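Peptidoglycan-recognition protein SD (Drosophila melanogaster, PDB 2RKQ) binds bacterial peptidoglycan as a secreted pattern-recognition protein of fly innate immunity and activates the Toll pathway in response to Gram-positive bacteria. Local coordinates at residues Y69-G72 with K76-E79; I100-N105 with D117-L122. All coordinates share one frame; numbering follows the deposited sequence.

Interaction 1. Residues Y69-G72 with K76-E79; sequences YLIG and KVYE
Leu70 and Tyr78 face each other as the hydrogen-bonded pair of a short antiparallel beta hairpin, exchanging two backbone bonds: Tyr78 N gives its hydrogen to Leu70 O at 2.7 Å, almost straight at 177°, and Leu70 N gives its own to Tyr78 O at 2.9 Å. Two residues nearer the turn, Gly72 N donates a hydrogen bond to Lys76 O at 2.9 Å. Ile71 and Val77 form the non-hydrogen-bonded pair between them, and Tyr69 and Glu79 another beyond Leu70, away from the turn; here alpha carbons add weaker CH···O contacts, the shortest from Tyr69 CA to Tyr78 O at 3.2 Å.

On the face carrying Tyr69, Ile71 and Val77, the contact between side chains is diagonal: Val77 CG1 lies 3.7 Å from Tyr69 CD2, the two groups crossing at a slant. With CG1 anti to the backbone N (chi1 176°), Val77 turns this methyl to the ring and leaves CG2 on the side of Ile71, whose CG1 it only loosely meets, at 4.4 Å. On the other face, the Tyr78 ring lies with its edge to the Leu70 carbonyl, CD1 standing 3.7 Å from Leu70 O in the ring plane.

Polar ends are bonded outside the hairpin strands: Tyr69 OH to Gln131, Tyr78 OH to Asn74 in the turn, and Glu79 OE1 to Arg7 N. Strand 69-71 is flanked by strand 97-102 and strand 77-79 by strand 4-5, while helix 113-128 packs on the Tyr69, Ile71 and Val77 face and helix 42-58 on that of Leu70 and Tyr78.

Interaction 2. Residues I100-N105 with D117-L122; sequences IAFIGN and DAAKEL
Phe102 and Ile100, two residues apart on strand 97-102, meet Ala119 and Leu122, one turn apart on helix 113-128. The Ile100 side chain begins with CB directed at the helix and then forks. Its CG2 branch comes to 4.1 Å from Leu122 CD2, and CG1, on the other branch, lies equally far from that methyl. The chain ends at CD1, which meets Leu122 CD2 at 4.0 Å, so one leucine methyl touches both arms of the isoleucine as the side chains reach toward each other tip to tip. Leu122 presents it with CG anti to the backbone N (chi1 174°).

Phe102 makes the second point of contact with the far end of its ring: CZ is 3.4 Å from Ala119 CB, a close approach, and CE1 is 4.0 Å from the same methyl, which meets the ring obliquely. Pro111 and Leu116 also touch the phenylalanine, while Ile71 of the adjacent strand touches both Ile100 and Ala119.

All four residues are buried and meet through carbon alone. Such a helix-on-sheet contact has no directional bond to set its geometry, and depends on the fit of methyls and ring and on the exclusion of water.

How the interactions relate
Both interactions lie in the interior, their centres 7 Å apart, but they build the domain in different ways. Interaction 1 works within the mixed sheet, pairing two strands through backbone hydrogen bonds and reaching the surface at Lys76; interaction 2 is wholly buried and apolar, fastening a helix to one face of that sheet. Ile71 joins them. Its backbone probably bonds to Ala101 and Ile103, setting strand 69-71 beside strand 97-102, and its CD1 packs on Ala119 CB at 3.4 Å. Helix 113-128 touches strands 77-79, 69-71 and 97-102 alike, through Ala118, Ala119 and Leu122. The Tyr69, Ile71 and Val77 face thus shares interaction 2's hydrophobic layer, whereas Leu70 and Tyr78 face helix 42-58.

Interaction 1. Residues Y69-G72 with K76-E79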
loop_
_atom_site.group_PDB
_atom_site.type_symbol
_atom_site.label_atom_id
_atom_site.label_comp_id
_atom_site.label_asym_id
_atom_site.label_seq_id
_atom_site.Cartn_x
_atom_site.Cartn_y
_atom_site.Cartn_z
ATOM N N TYR A 69 3.823 0.087 -1.500
ATOM C CA TYR A 69 3.308 0.215 -2.855
ATOM C C TYR A 69 1.992 0.946 -2.799
ATOM O O TYR A 69 1.242 0.805 -1.825
ATOM C CB TYR A 69 3.039 -1.155 -3.451
ATOM C CG TYR A 69 4.264 -1.988 -3.698
ATOM C CD1 TYR A 69 4.577 -3.068 -2.856
ATOM C CD2 TYR A 69 5.097 -1.725 -4.781
ATOM C CE1 TYR A 69 5.714 -3.852 -3.082
ATOM C CE2 TYR A 69 6.224 -2.513 -5.026
ATOM C CZ TYR A 69 6.511 -3.583 -4.177
ATOM O OH TYR A 69 7.623 -4.372 -4.402
ATOM N N LEU A 70 1.708 1.711 -3.849
ATOM C CA LEU A 70 0.408 2.373 -3.996
ATOM C C LEU A 70 -0.124 2.073 -5.371
ATOM O O LEU A 70 0.642 1.895 -6.311
ATOM C CB LEU A 70 0.532 3.886 -3.795
ATOM C CG LEU A 70 0.877 4.216 -2.337
ATOM C CD1 LEU A 70 2.396 4.406 -2.180
ATOM C CD2 LEU A 70 0.103 5.420 -1.853
ATOM N N ILE A 71 -1.440 2.022 -5.484
ATOM C CA ILE A 71 -2.064 1.606 -6.733
ATOM C C ILE A 71 -3.031 2.675 -7.218
ATOM O O ILE A 71 -3.990 3.020 -6.531
ATOM C CB ILE A 71 -2.793 0.265 -6.580
ATOM C CG1 ILE A 71 -1.839 -0.793 -5.980
ATOM C CG2 ILE A 71 -3.307 -0.196 -7.945
ATOM C CD1 ILE A 71 -2.487 -2.117 -5.737
ATOM N N GLY A 72 -2.721 3.239 -8.381
ATOM C CA GLY A 72 -3.558 4.305 -8.922
ATOM C C GLY A 72 -4.783 3.755 -9.607
ATOM O O GLY A 72 -4.845 2.573 -9.963
ATOM N N LYS A 76 -1.845 1.447 -12.282
ATOM C CA LYS A 76 -0.389 1.376 -12.123
ATOM C C LYS A 76 -0.000 1.225 -10.669
ATOM O O LYS A 76 -0.662 1.755 -9.776
ATOM C CB LYS A 76 0.288 2.604 -12.723
ATOM C CG LYS A 76 0.276 2.563 -14.250
ATOM C CD LYS A 76 1.164 3.628 -14.858
ATOM C CE LYS A 76 1.296 3.419 -16.371
ATOM N NZ LYS A 76 2.244 4.374 -16.959
ATOM N N VAL A 77 1.099 0.509 -10.455
ATOM C CA VAL A 77 1.624 0.264 -9.118
ATOM C C VAL A 77 2.848 1.148 -8.960
ATOM O O VAL A 77 3.759 1.094 -9.781
ATOM C CB VAL A 77 2.056 -1.185 -8.926
ATOM C CG1 VAL A 77 2.685 -1.355 -7.536
ATOM C CG2 VAL A 77 0.868 -2.139 -9.134
ATOM N N TYR A 78 2.820 1.993 -7.927
ATOM C CA TYR A 78 3.906 2.930 -7.628
ATOM C C TYR A 78 4.703 2.445 -6.434
ATOM O O TYR A 78 4.150 2.037 -5.409
ATOM C CB TYR A 78 3.346 4.328 -7.354
ATOM C CG TYR A 78 2.631 4.902 -8.536
ATOM C CD1 TYR A 78 1.317 4.533 -8.814
ATOM C CD2 TYR A 78 3.269 5.791 -9.389
ATOM C CE1 TYR A 78 0.650 5.021 -9.928
ATOM C CE2 TYR A 78 2.621 6.295 -10.522
ATOM C CZ TYR A 78 1.305 5.901 -10.785
ATOM O OH TYR A 78 0.650 6.378 -11.902
ATOM N N GLU A 79 6.011 2.510 -6.568
ATOM C CA GLU A 79 6.917 2.111 -5.506
ATOM C C GLU A 79 7.001 3.153 -4.390
ATOM O O GLU A 79 7.190 4.342 -4.661
ATOM C CB GLU A 79 8.311 1.943 -6.087
ATOM C CG GLU A 79 9.331 1.520 -5.061
ATOM C CD GLU A 79 10.722 1.411 -5.649
ATOM O OE1 GLU A 79 11.038 2.125 -6.634
ATOM O OE2 GLU A 79 11.493 0.605 -5.093
#

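Interaction 2. Residues I100-N105 with D117-L122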
loop_
_atom_site.group_PDB
_atom_site.type_symbol
_atom_site.label_atom_id
_atom_site.label_comp_id
_atom_site.label_asym_id
_atom_site.label_seq_id
_atom_site.Cartn_x
_atom_site.Cartn_y
_atom_site.Cartn_z
ATOM N N ILE A 100 0.170 -1.876 1.214
ATOM C CA ILE A 100 -0.233 -1.565 -0.156
ATOM C C ILE A 100 -1.470 -0.687 -0.042
ATOM O O ILE A 100 -2.469 -1.101 0.541
ATOM C CB ILE A 100 -0.597 -2.850 -0.907
ATOM C CG1 ILE A 100 0.635 -3.764 -1.012
ATOM C CG2 ILE A 100 -1.084 -2.500 -2.304
ATOM C CD1 ILE A 100 0.298 -5.198 -1.301
ATOM N N ALA A 101 -1.386 0.534 -0.571
ATOM C CA ALA A 101 -2.522 1.454 -0.490
ATOM C C ALA A 101 -3.082 1.743 -1.859
ATOM O O ALA A 101 -2.342 2.077 -2.789
ATOM C CB ALA A 101 -2.125 2.763 0.196
ATOM N N PHE A 102 -4.395 1.588 -1.989
ATOM C CA PHE A 102 -5.056 2.029 -3.191
ATOM C C PHE A 102 -5.280 3.523 -3.078
ATOM O O PHE A 102 -5.772 4.029 -2.050
ATOM C CB PHE A 102 -6.410 1.345 -3.320
ATOM C CG PHE A 102 -6.346 -0.085 -3.781
ATOM C CD1 PHE A 102 -5.937 -1.099 -2.921
ATOM C CD2 PHE A 102 -6.760 -0.417 -5.076
ATOM C CE1 PHE A 102 -5.904 -2.415 -3.351
ATOM C CE2 PHE A 102 -6.738 -1.738 -5.516
ATOM C CZ PHE A 102 -6.320 -2.737 -4.654
ATOM N N ILE A 103 -4.919 4.224 -4.143
ATOM C CA ILE A 103 -5.113 5.668 -4.165
ATOM C C ILE A 103 -6.592 5.933 -4.419
ATOM O O ILE A 103 -7.154 5.466 -5.425
ATOM C CB ILE A 103 -4.262 6.352 -5.247
ATOM C CG1 ILE A 103 -2.767 6.076 -4.988
ATOM C CG2 ILE A 103 -4.598 7.863 -5.276
ATOM C CD1 ILE A 103 -1.841 6.483 -6.118
ATOM N N GLY A 104 -7.196 6.675 -3.493
ATOM C CA GLY A 104 -8.620 6.997 -3.553
ATOM C C GLY A 104 -9.348 6.663 -2.274
ATOM O O GLY A 104 -8.727 6.313 -1.270
ATOM N N ASN A 105 -10.678 6.765 -2.321
ATOM C CA ASN A 105 -11.505 6.478 -1.173
ATOM C C ASN A 105 -12.523 5.430 -1.567
ATOM O O ASN A 105 -13.381 5.662 -2.430
ATOM C CB ASN A 105 -12.200 7.733 -0.643
ATOM C CG ASN A 105 -12.881 7.482 0.686
ATOM O OD1 ASN A 105 -13.696 6.564 0.820
ATOM N ND2 ASN A 105 -12.516 8.262 1.686
ATOM N N ASP A 117 -6.775 -5.779 -10.261
ATOM C CA ASP A 117 -5.895 -6.739 -10.946
ATOM C C ASP A 117 -4.447 -6.485 -10.571
ATOM O O ASP A 117 -3.704 -7.409 -10.277
ATOM C CB ASP A 117 -6.009 -6.623 -12.456
ATOM C CG ASP A 117 -7.314 -7.156 -12.996
ATOM O OD1 ASP A 117 -8.073 -7.855 -12.268
ATOM O OD2 ASP A 117 -7.561 -6.876 -14.183
ATOM N N ALA A 118 -4.054 -5.213 -10.597
ATOM C CA ALA A 118 -2.690 -4.812 -10.283
ATOM C C ALA A 118 -2.298 -5.261 -8.866
ATOM O O ALA A 118 -1.186 -5.778 -8.656
ATOM C CB ALA A 118 -2.549 -3.302 -10.436
ATOM N N ALA A 119 -3.209 -5.095 -7.903
ATOM C CA ALA A 119 -2.945 -5.535 -6.527
ATOM C C ALA A 119 -2.733 -7.046 -6.447
ATOM O O ALA A 119 -1.814 -7.506 -5.786
ATOM C CB ALA A 119 -4.083 -5.108 -5.604
ATOM N N LYS A 120 -3.581 -7.823 -7.116
ATOM C CA LYS A 120 -3.424 -9.289 -7.069
ATOM C C LYS A 120 -2.119 -9.716 -7.736
ATOM O O LYS A 120 -1.416 -10.609 -7.247
ATOM C CB LYS A 120 -4.614 -9.981 -7.725
ATOM C CG LYS A 120 -5.900 -9.684 -7.000
ATOM C CD LYS A 120 -7.129 -10.055 -7.821
ATOM C CE LYS A 120 -8.375 -9.623 -7.080
ATOM N NZ LYS A 120 -9.608 -9.932 -7.868
ATOM N N GLU A 121 -1.786 -9.063 -8.844
ATOM C CA GLU A 121 -0.543 -9.373 -9.539
ATOM C C GLU A 121 0.648 -8.958 -8.686
ATOM O O GLU A 121 1.672 -9.656 -8.632
ATOM C CB GLU A 121 -0.501 -8.662 -10.904
ATOM C CG GLU A 121 -1.499 -9.231 -11.896
ATOM C CD GLU A 121 -1.945 -8.240 -12.945
ATOM O OE1 GLU A 121 -1.269 -7.213 -13.117
ATOM O OE2 GLU A 121 -2.987 -8.502 -13.606
ATOM N N LEU A 122 0.513 -7.839 -7.987
ATOM C CA LEU A 122 1.575 -7.390 -7.102
ATOM C C LEU A 122 1.835 -8.351 -5.953
ATOM O O LEU A 122 2.987 -8.617 -5.624
ATOM C CB LEU A 122 1.213 -6.012 -6.566
ATOM C CG LEU A 122 2.162 -5.448 -5.512
ATOM C CD1 LEU A 122 3.515 -5.200 -6.134
ATOM C CD2 LEU A 122 1.572 -4.163 -4.965
#